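Local coordinates for protein beta-hexosaminidase Amuc_2018 (Akkermansia muciniphila, PDB 6JEB) that removes terminal, non-reducing N-acetylglucosamine and N-acetylgalactosamine units from glycans and from chitobiose as a family 20 glycoside hydrolase, at residues A[319-324]-A[341-346]; A[307-312]-A[323-328]; A[69-74]-A[445-450]. One frame throughout, in Å; residues are numbered along the deposited sequence. Where two conformers were deposited one is given.

Contact 1 of 3, residues A[319-324]-A[341-346]. With ACM (acetamide), chain C.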
loop_
_atom_site.group_PDB
_atom_site.type_symbol
_atom_site.label_atom_id
_atom_site.label_comp_id
_atom_site.label_asym_id
_atom_site.label_seq_id
_atom_site.Cartn_x
_atom_site.Cartn_y
_atom_site.Cartn_z
ATOM N N GLU A 319 -14.162 -4.592 11.353
ATOM C CA GLU A 319 -13.301 -4.806 10.199
ATOM C C GLU A 319 -12.773 -3.471 9.677
ATOM O O GLU A 319 -13.336 -2.405 9.940
ATOM C CB GLU A 319 -14.055 -5.561 9.092
ATOM C CG GLU A 319 -14.375 -7.016 9.461
ATOM C CD GLU A 319 -15.271 -7.744 8.451
ATOM O OE1 GLU A 319 -15.987 -7.080 7.669
ATOM O OE2 GLU A 319 -15.255 -8.996 8.443
ATOM N N THR A 320 -11.668 -3.541 8.940
ATOM C CA THR A 320 -11.027 -2.372 8.347
ATOM C C THR A 320 -11.295 -2.326 6.847
ATOM O O THR A 320 -11.150 -3.340 6.146
ATOM C CB THR A 320 -9.516 -2.390 8.610
ATOM O OG1 THR A 320 -9.282 -2.211 10.010
ATOM C CG2 THR A 320 -8.813 -1.271 7.848
ATOM N N VAL A 321 -11.671 -1.142 6.359
ATOM C CA VAL A 321 -11.900 -0.902 4.942
ATOM C C VAL A 321 -11.049 0.278 4.490
ATOM O O VAL A 321 -10.672 1.139 5.291
ATOM C CB VAL A 321 -13.396 -0.664 4.629
ATOM C CG1 VAL A 321 -14.240 -1.869 5.066
ATOM C CG2 VAL A 321 -13.894 0.620 5.283
ATOM N N TYR A 322 -10.739 0.307 3.191
ATOM C CA TYR A 322 -9.937 1.363 2.580
ATOM C C TYR A 322 -10.850 2.255 1.749
ATOM O O TYR A 322 -11.447 1.793 0.769
ATOM C CB TYR A 322 -8.880 0.775 1.646
ATOM C CG TYR A 322 -7.765 -0.016 2.285
ATOM C CD1 TYR A 322 -7.997 -1.257 2.872
ATOM C CD2 TYR A 322 -6.459 0.450 2.246
ATOM C CE1 TYR A 322 -6.955 -1.989 3.428
ATOM C CE2 TYR A 322 -5.417 -0.281 2.790
ATOM C CZ TYR A 322 -5.667 -1.497 3.373
ATOM O OH TYR A 322 -4.616 -2.205 3.903
ATOM N N ALA A 323 -10.930 3.534 2.112
ATOM C CA ALA A 323 -11.674 4.498 1.309
ATOM C C ALA A 323 -10.831 4.903 0.109
ATOM O O ALA A 323 -9.677 5.307 0.263
ATOM C CB ALA A 323 -12.008 5.732 2.149
ATOM N N TRP A 324 -11.395 4.777 -1.085
ATOM C CA TRP A 324 -10.637 5.084 -2.294
ATOM C C TRP A 324 -11.419 5.827 -3.366
ATOM O O TRP A 324 -10.811 6.602 -4.112
ATOM C CB TRP A 324 -10.053 3.803 -2.908
ATOM C CG TRP A 324 -11.066 2.856 -3.508
ATOM C CD1 TRP A 324 -11.804 1.910 -2.848
ATOM C CD2 TRP A 324 -11.419 2.742 -4.895
ATOM N NE1 TRP A 324 -12.596 1.222 -3.741
ATOM C CE2 TRP A 324 -12.379 1.714 -5.002
ATOM C CE3 TRP A 324 -11.024 3.419 -6.056
ATOM C CZ2 TRP A 324 -12.938 1.337 -6.225
ATOM C CZ3 TRP A 324 -11.578 3.043 -7.266
ATOM C CH2 TRP A 324 -12.527 2.012 -7.341
ATOM N N LEU A 341 -16.824 0.466 11.676
ATOM C CA LEU A 341 -15.697 -0.021 10.895
ATOM C C LEU A 341 -14.495 0.892 11.092
ATOM O O LEU A 341 -14.636 2.092 11.339
ATOM C CB LEU A 341 -16.048 -0.060 9.405
ATOM C CG LEU A 341 -17.296 -0.871 9.057
ATOM C CD1 LEU A 341 -17.697 -0.696 7.597
ATOM C CD2 LEU A 341 -17.059 -2.339 9.366
ATOM N N ASN A 342 -13.306 0.312 10.980
ATOM C CA ASN A 342 -12.083 1.098 10.939
ATOM C C ASN A 342 -11.756 1.449 9.494
ATOM O O ASN A 342 -12.149 0.746 8.561
ATOM C CB ASN A 342 -10.945 0.331 11.603
ATOM C CG ASN A 342 -11.233 0.055 13.072
ATOM O OD1 ASN A 342 -11.616 0.956 13.815
ATOM N ND2 ASN A 342 -11.085 -1.195 13.486
ATOM N N LEU A 343 -11.035 2.550 9.310
ATOM C CA LEU A 343 -10.863 3.123 7.984
ATOM C C LEU A 343 -9.399 3.441 7.730
ATOM O O LEU A 343 -8.725 4.018 8.586
ATOM C CB LEU A 343 -11.704 4.394 7.837
ATOM C CG LEU A 343 -11.701 5.034 6.451
ATOM C CD1 LEU A 343 -12.286 4.062 5.440
ATOM C CD2 LEU A 343 -12.480 6.343 6.455
ATOM N N ILE A 344 -8.916 3.068 6.545
ATOM C CA ILE A 344 -7.623 3.513 6.042
ATOM C C ILE A 344 -7.913 4.416 4.850
ATOM O O ILE A 344 -8.718 4.062 3.983
ATOM C CB ILE A 344 -6.721 2.326 5.657
ATOM C CG1 ILE A 344 -6.322 1.540 6.915
ATOM C CG2 ILE A 344 -5.472 2.809 4.928
ATOM C CD1 ILE A 344 -5.698 0.180 6.624
ATOM N N MET A 345 -7.287 5.588 4.818
ATOM C CA MET A 345 -7.547 6.573 3.775
ATOM C C MET A 345 -6.634 6.308 2.580
ATOM O O MET A 345 -5.411 6.423 2.691
ATOM C CB MET A 345 -7.321 7.980 4.331
ATOM C CG MET A 345 -7.584 9.103 3.343
ATOM S SD MET A 345 -9.221 9.010 2.584
ATOM C CE MET A 345 -10.303 9.197 4.004
ATOM N N ALA A 346 -7.235 5.965 1.435
ATOM C CA ALA A 346 -6.513 5.738 0.187
ATOM C C ALA A 346 -7.163 6.509 -0.957
ATOM O O ALA A 346 -7.116 6.074 -2.109
ATOM C CB ALA A 346 -6.428 4.245 -0.137
HETATM C C1 ACM C . -9.446 -0.060 -6.884
HETATM O O ACM C . -9.026 0.992 -7.248
HETATM N N ACM C . -9.960 -0.962 -7.866
HETATM C C2 ACM C . -9.475 -0.497 -5.430
HETATM O O HOH W 1 -10.033 -3.419 12.178
#
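T320 to A323 run parallel to N342 to M345, in register, T320 beside N342 through A323 beside M345. Five backbone hydrogen bonds knit this register, from N342 N on E319 O (2.9 Å) to A346 N on A323 O (2.8 Å).

The packing is close where I344 lies against T320 and Y322. I344 CG1 stands anti to its carbonyl carbon (chi1 -67°) and CD1 extends the chain from it. This puts CD1 over one face of the Y322 ring, 4.0 Å from its centroid, in a CH-pi contact. The same methyl also meets T320 CG2 at 3.6 Å. Y322 OH bonds Q305 on the adjacent strand 303-307. On the other face of the sheet, A323 CB packs on L343 CD1 at 3.7 Å.

The looser, wetter end is at T320 and N342. There a water spans T320 OG1 (2.6 Å) and N342 ND2 (2.8 Å), accepting from ND2. The two side chains do not bond each other directly. T320 OG1 also bonds R393. N342 and E319 are partly exposed.

W324 leaves the strand end. Its ring turns its face to acetamide, with CZ3 3.3 Å from the ligand O.

These are neighbouring strands of the catalytic (beta/alpha)8 barrel, joined through helix 329-339 as a beta-alpha-beta crossover; W324, just after its first strand, lines the substrate pocket.

Contact 2 of 3, residues A[307-312]-A[323-328]. With ACM (acetamide), chain C.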
loop_
_atom_site.group_PDB
_atom_site.type_symbol
_atom_site.label_atom_id
_atom_site.label_comp_id
_atom_site.label_asym_id
_atom_site.label_seq_id
_atom_site.Cartn_x
_atom_site.Cartn_y
_atom_site.Cartn_z
ATOM N N TRP A 307 -11.359 -3.224 0.140
ATOM C CA TRP A 307 -11.606 -1.935 -0.504
ATOM C C TRP A 307 -13.045 -1.528 -0.211
ATOM O O TRP A 307 -13.975 -2.290 -0.495
ATOM C CB TRP A 307 -11.399 -2.028 -2.020
ATOM C CG TRP A 307 -10.011 -2.427 -2.445
ATOM C CD1 TRP A 307 -9.642 -3.605 -3.036
ATOM C CD2 TRP A 307 -8.807 -1.650 -2.313
ATOM N NE1 TRP A 307 -8.285 -3.616 -3.274
ATOM C CE2 TRP A 307 -7.749 -2.427 -2.840
ATOM C CE3 TRP A 307 -8.525 -0.373 -1.814
ATOM C CZ2 TRP A 307 -6.434 -1.971 -2.876
ATOM C CZ3 TRP A 307 -7.212 0.083 -1.849
ATOM C CH2 TRP A 307 -6.182 -0.717 -2.378
ATOM N N TYR A 308 -13.237 -0.343 0.364
ATOM C CA TYR A 308 -14.588 0.116 0.672
ATOM C C TYR A 308 -15.338 0.445 -0.614
ATOM O O TYR A 308 -14.854 1.222 -1.442
ATOM C CB TYR A 308 -14.519 1.365 1.547
ATOM C CG TYR A 308 -15.873 1.829 2.021
ATOM C CD1 TYR A 308 -16.696 0.988 2.758
ATOM C CD2 TYR A 308 -16.328 3.111 1.739
ATOM C CE1 TYR A 308 -17.945 1.413 3.211
ATOM C CE2 TYR A 308 -17.580 3.546 2.182
ATOM C CZ TYR A 308 -18.380 2.690 2.916
ATOM O OH TYR A 308 -19.616 3.101 3.368
ATOM N N GLU A 309 -16.528 -0.139 -0.781
ATOM C CA GLU A 309 -17.301 0.040 -2.007
ATOM C C GLU A 309 -18.588 0.836 -1.796
ATOM O O GLU A 309 -19.477 0.807 -2.651
ATOM C CB GLU A 309 -17.558 -1.297 -2.710
ATOM C CG GLU A 309 -16.303 -1.858 -3.388
ATOM C CD GLU A 309 -15.856 -1.019 -4.577
ATOM O OE1 GLU A 309 -16.217 -1.353 -5.720
ATOM O OE2 GLU A 309 -15.147 -0.013 -4.376
ATOM N N GLY A 310 -18.695 1.559 -0.683
ATOM C CA GLY A 310 -19.780 2.497 -0.494
ATOM C C GLY A 310 -21.029 1.943 0.158
ATOM O O GLY A 310 -21.985 2.702 0.358
ATOM N N ASN A 311 -21.062 0.657 0.492
ATOM C CA ASN A 311 -22.200 0.047 1.178
ATOM C C ASN A 311 -21.670 -0.543 2.480
ATOM O O ASN A 311 -21.239 -1.697 2.524
ATOM C CB ASN A 311 -22.874 -1.021 0.318
ATOM C CG ASN A 311 -24.105 -1.609 0.993
ATOM O OD1 ASN A 311 -24.543 -1.119 2.034
ATOM N ND2 ASN A 311 -24.666 -2.658 0.407
ATOM N N ALA A 312 -21.711 0.251 3.550
ATOM C CA ALA A 312 -21.138 -0.201 4.811
ATOM C C ALA A 312 -21.816 -1.456 5.342
ATOM O O ALA A 312 -21.224 -2.165 6.162
ATOM C CB ALA A 312 -21.191 0.916 5.850
ATOM N N ALA A 323 -10.930 3.534 2.112
ATOM C CA ALA A 323 -11.674 4.498 1.309
ATOM C C ALA A 323 -10.831 4.903 0.109
ATOM O O ALA A 323 -9.677 5.307 0.263
ATOM C CB ALA A 323 -12.008 5.732 2.149
ATOM N N TRP A 324 -11.395 4.777 -1.085
ATOM C CA TRP A 324 -10.637 5.084 -2.294
ATOM C C TRP A 324 -11.419 5.827 -3.366
ATOM O O TRP A 324 -10.811 6.602 -4.112
ATOM C CB TRP A 324 -10.053 3.803 -2.908
ATOM C CG TRP A 324 -11.066 2.856 -3.508
ATOM C CD1 TRP A 324 -11.804 1.910 -2.848
ATOM C CD2 TRP A 324 -11.419 2.742 -4.895
ATOM N NE1 TRP A 324 -12.596 1.222 -3.741
ATOM C CE2 TRP A 324 -12.379 1.714 -5.002
ATOM C CE3 TRP A 324 -11.024 3.419 -6.056
ATOM C CZ2 TRP A 324 -12.938 1.337 -6.225
ATOM C CZ3 TRP A 324 -11.578 3.043 -7.266
ATOM C CH2 TRP A 324 -12.527 2.012 -7.341
ATOM N N ARG A 325 -12.728 5.639 -3.473
ATOM C CA ARG A 325 -13.455 6.182 -4.606
ATOM C C ARG A 325 -13.487 7.701 -4.575
ATOM O O ARG A 325 -13.647 8.318 -3.515
ATOM C CB ARG A 325 -14.863 5.607 -4.649
ATOM C CG ARG A 325 -14.839 4.161 -5.097
ATOM C CD ARG A 325 -16.201 3.635 -5.393
ATOM N NE ARG A 325 -16.163 2.286 -5.961
ATOM C CZ ARG A 325 -16.191 2.017 -7.265
ATOM N NH1 ARG A 325 -16.256 3.002 -8.151
ATOM N NH2 ARG A 325 -16.179 0.761 -7.686
ATOM N N GLN A 326 -13.338 8.294 -5.758
ATOM C CA GLN A 326 -13.299 9.741 -5.891
ATOM C C GLN A 326 -14.580 10.370 -5.355
ATOM O O GLN A 326 -15.684 9.863 -5.575
ATOM C CB GLN A 326 -13.103 10.101 -7.366
ATOM C CG GLN A 326 -13.354 11.559 -7.709
ATOM C CD GLN A 326 -14.681 11.764 -8.416
ATOM O OE1 GLN A 326 -14.899 11.250 -9.515
ATOM N NE2 GLN A 326 -15.579 12.516 -7.786
ATOM N N GLY A 327 -14.421 11.472 -4.625
ATOM C CA GLY A 327 -15.539 12.244 -4.130
ATOM C C GLY A 327 -16.249 11.668 -2.926
ATOM O O GLY A 327 -17.229 12.264 -2.468
ATOM N N GLN A 328 -15.789 10.540 -2.388
ATOM C CA GLN A 328 -16.517 9.826 -1.347
ATOM C C GLN A 328 -15.812 9.829 0.003
ATOM O O GLN A 328 -16.253 9.118 0.911
ATOM C CB GLN A 328 -16.799 8.385 -1.789
ATOM C CG GLN A 328 -17.744 8.279 -2.969
ATOM C CD GLN A 328 -19.116 8.843 -2.655
ATOM O OE1 GLN A 328 -19.670 8.603 -1.580
ATOM N NE2 GLN A 328 -19.668 9.609 -3.589
HETATM C C1 ACM C . -9.446 -0.060 -6.884
HETATM O O ACM C . -9.026 0.992 -7.248
HETATM N N ACM C . -9.960 -0.962 -7.866
HETATM C C2 ACM C . -9.475 -0.497 -5.430
HETATM O O HOH W 2 -14.212 3.888 -1.484
#
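The backbones are close at Y308 and A323, with CA atoms 5.3 Å apart, and diverge to 7.7 Å between the CA atoms of E309 and R325. A water bridges the widening gap: it donates to Y308 O at 2.7 Å and accepts from W324 N.

W307 presents an edge to the face of W324, a T-shaped pair with planes at 75°. The two rings border the acetamide together, and the ligand methyl C2 sits over the centre of one W307 face. Both segments are loops following strands of the TIM barrel, at the end where this family holds its active site.

E309 bends at chi2 (-68°), which brings its carboxylate to the edge of W324, almost coplanar with that ring. W324 NE1 makes only a weak bond to E309 OE2, at 2.9 Å.

R325 grips the same carboxylate side-on, as a salt bridge. R325 NH2 meets E309 OE1 at 2.9 Å, on the syn side and nearly straight (176°). R325 NE reaches E309 OE2 at 3.0 Å, from above the carboxylate plane. E309 OE1 also accepts from the backbone N of E258, an active-site residue. R325 CG lies over the W324 face opposite the acetamide.

Contact 3 of 3, residues A[69-74]-A[445-450]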
loop_
_atom_site.group_PDB
_atom_site.type_symbol
_atom_site.label_atom_id
_atom_site.label_comp_id
_atom_site.label_asym_id
_atom_site.label_seq_id
_atom_site.Cartn_x
_atom_site.Cartn_y
_atom_site.Cartn_z
ATOM N N ARG A 69 22.443 12.158 8.529
ATOM C CA ARG A 69 23.765 11.835 7.998
ATOM C C ARG A 69 23.868 12.190 6.521
ATOM O O ARG A 69 24.913 12.680 6.068
ATOM C CB ARG A 69 24.092 10.364 8.245
ATOM C CG ARG A 69 24.358 10.083 9.705
ATOM C CD ARG A 69 24.545 8.622 10.024
ATOM N NE ARG A 69 25.021 8.498 11.400
ATOM C CZ ARG A 69 24.933 7.402 12.142
ATOM N NH1 ARG A 69 24.369 6.302 11.654
ATOM N NH2 ARG A 69 25.407 7.418 13.380
ATOM N N ASP A 70 22.800 11.949 5.757
ATOM C CA ASP A 70 22.802 12.356 4.356
ATOM C C ASP A 70 22.886 13.874 4.230
ATOM O O ASP A 70 23.601 14.396 3.365
ATOM C CB ASP A 70 21.570 11.802 3.636
ATOM C CG ASP A 70 21.608 10.281 3.493
ATOM O OD1 ASP A 70 22.699 9.685 3.637
ATOM O OD2 ASP A 70 20.544 9.680 3.231
ATOM N N GLN A 71 22.176 14.601 5.098
ATOM C CA GLN A 71 22.283 16.056 5.090
ATOM C C GLN A 71 23.701 16.510 5.428
ATOM O O GLN A 71 24.289 17.342 4.718
ATOM C CB GLN A 71 21.266 16.675 6.053
ATOM C CG GLN A 71 21.291 18.202 5.998
ATOM C CD GLN A 71 20.245 18.853 6.885
ATOM O OE1 GLN A 71 19.321 18.196 7.365
ATOM N NE2 GLN A 71 20.381 20.157 7.095
ATOM N N LEU A 72 24.275 15.961 6.500
ATOM C CA LEU A 72 25.615 16.367 6.912
ATOM C C LEU A 72 26.644 16.073 5.825
ATOM O O LEU A 72 27.591 16.846 5.630
ATOM C CB LEU A 72 25.988 15.667 8.221
ATOM C CG LEU A 72 27.406 15.888 8.755
ATOM C CD1 LEU A 72 27.682 17.369 9.017
ATOM C CD2 LEU A 72 27.632 15.056 10.018
ATOM N N ALA A 73 26.462 14.969 5.090
ATOM C CA ALA A 73 27.408 14.617 4.033
ATOM C C ALA A 73 27.485 15.696 2.962
ATOM O O ALA A 73 28.537 15.874 2.337
ATOM C CB ALA A 73 27.031 13.270 3.415
ATOM N N GLY A 74 26.394 16.425 2.739
ATOM C CA GLY A 74 26.369 17.526 1.800
ATOM C C GLY A 74 26.532 18.901 2.410
ATOM O O GLY A 74 26.434 19.899 1.688
ATOM N N ARG A 445 16.600 15.448 -3.214
ATOM C CA ARG A 445 17.099 14.975 -4.501
ATOM C C ARG A 445 18.526 14.457 -4.363
ATOM O O ARG A 445 18.845 13.353 -4.823
ATOM C CB ARG A 445 17.026 16.064 -5.563
ATOM C CG ARG A 445 17.404 15.507 -6.920
ATOM C CD ARG A 445 17.527 16.553 -7.997
ATOM N NE ARG A 445 17.967 15.937 -9.243
ATOM C CZ ARG A 445 18.670 16.570 -10.174
ATOM N NH1 ARG A 445 19.014 17.839 -9.995
ATOM N NH2 ARG A 445 19.037 15.934 -11.280
ATOM N N GLN A 446 19.395 15.229 -3.699
ATOM C CA GLN A 446 20.775 14.792 -3.512
ATOM C C GLN A 446 20.865 13.608 -2.558
ATOM O O GLN A 446 21.681 12.699 -2.763
ATOM C CB GLN A 446 21.642 15.948 -3.010
ATOM C CG GLN A 446 21.926 17.018 -4.050
ATOM C CD GLN A 446 22.513 16.459 -5.332
ATOM O OE1 GLN A 446 23.408 15.614 -5.305
ATOM N NE2 GLN A 446 22.007 16.929 -6.467
ATOM N N PHE A 447 20.041 13.599 -1.499
ATOM C CA PHE A 447 20.082 12.480 -0.556
ATOM C C PHE A 447 19.794 11.169 -1.273
ATOM O O PHE A 447 20.505 10.171 -1.090
ATOM C CB PHE A 447 19.048 12.643 0.565
ATOM C CG PHE A 447 19.195 13.885 1.412
ATOM C CD1 PHE A 447 20.279 14.740 1.299
ATOM C CD2 PHE A 447 18.216 14.176 2.352
ATOM C CE1 PHE A 447 20.367 15.877 2.097
ATOM C CE2 PHE A 447 18.298 15.303 3.157
ATOM C CZ PHE A 447 19.378 16.157 3.028
ATOM N N ILE A 448 18.733 11.150 -2.084
ATOM C CA ILE A 448 18.308 9.917 -2.740
ATOM C C ILE A 448 19.266 9.555 -3.876
ATOM O O ILE A 448 19.524 8.372 -4.135
ATOM C CB ILE A 448 16.835 10.047 -3.184
ATOM C CG1 ILE A 448 15.913 10.221 -1.959
ATOM C CG2 ILE A 448 16.404 8.848 -4.027
ATOM C CD1 ILE A 448 15.920 9.051 -0.988
ATOM N N LEU A 449 19.824 10.554 -4.561
ATOM C CA LEU A 449 20.853 10.270 -5.558
ATOM C C LEU A 449 22.057 9.595 -4.915
ATOM O O LEU A 449 22.590 8.609 -5.441
ATOM C CB LEU A 449 21.284 11.566 -6.245
ATOM C CG LEU A 449 20.450 12.023 -7.436
ATOM C CD1 LEU A 449 20.832 13.445 -7.816
ATOM C CD2 LEU A 449 20.633 11.070 -8.626
ATOM N N LYS A 450 22.502 10.122 -3.772
ATOM C CA LYS A 450 23.664 9.568 -3.085
ATOM C C LYS A 450 23.376 8.165 -2.568
ATOM O O LYS A 450 24.163 7.235 -2.787
ATOM C CB LYS A 450 24.050 10.493 -1.928
ATOM C CG LYS A 450 25.144 9.960 -1.004
ATOM C CD LYS A 450 25.166 10.738 0.311
ATOM C CE LYS A 450 26.436 10.495 1.119
ATOM N NZ LYS A 450 26.574 9.086 1.590
HETATM O O HOH W 3 25.190 9.424 4.678
HETATM O O HOH W 4 24.049 8.105 1.762
#
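The F447 ring has D70 CB over one face, 3.8 Å above the ring plane and offset toward the rim, in a CH-pi contact. The backbone N of Q71 lies over that face too. Farther out along the ring, F447 CZ touches Q71 CB at 3.6 Å. The Q71 side chain runs beside the ring in the same direction, and its amide plane is 21° from the ring plane. That amide is held from elsewhere: Q71 NE2 bonds Q75 OE1 and Q3 O, and Q71 OE1 bonds S5 N.

The helices cross almost at right angles, at 100°, with axes 9.6 Å apart. D70 and F447 have the nearest CA atoms, and the F447 ring reaches across to the D70-Q71 backbone.

With CG anti to the backbone N (chi1 173°), the K450 chain runs out to A73, where CE packs on A73 CB at 3.7 Å. The bend at chi4 sets the course of NZ beyond CE. K450 NZ stays 4.4 Å from D70 OD1, beyond a salt bridge. Two waters bridge them. One donates to D70 OD1 at 2.8 Å and accepts from K450 NZ at 2.7 Å. The other also donates to D70 OD1 but is only weakly bonded to K450 NZ.

Helix 55-73 lies in the N-terminal family 20 domain. Helix 434-452 packs on helix 106-118 of the barrel through F447 and Y118, so the contact probably joins the two domains.

D70 OD1 also forms a salt bridge with R451, and D70 OD2 bonds Y118 OH. Ringed by these donors, the buried carboxylate probably stays ionised. The seam thus pairs an apolar crossing with a hydrated charged margin.

In the fold
From the N terminus, the chain first meets contact 3 at 69-74, on helix 55-73 of the N-terminal domain. That loop closes only at 445-450, on helix 434-452, and holds the whole barrel sheet. Contact 2 closes a short loop from 307-312 to 323-328, joining the loops after strands 303-307 and 320-323. Contact 1 opens at 319-324, before contact 2 has closed, and pairs strands 320-323 and 342-345. Their loops therefore cross, sharing A323 and W324, and both nest within that of contact 3. Y322 O and Y308 N, 2.8 Å apart, probably add a hydrogen bond between them. Contact 3 probably joins the domains, its centre about 35 Å from that of contact 1.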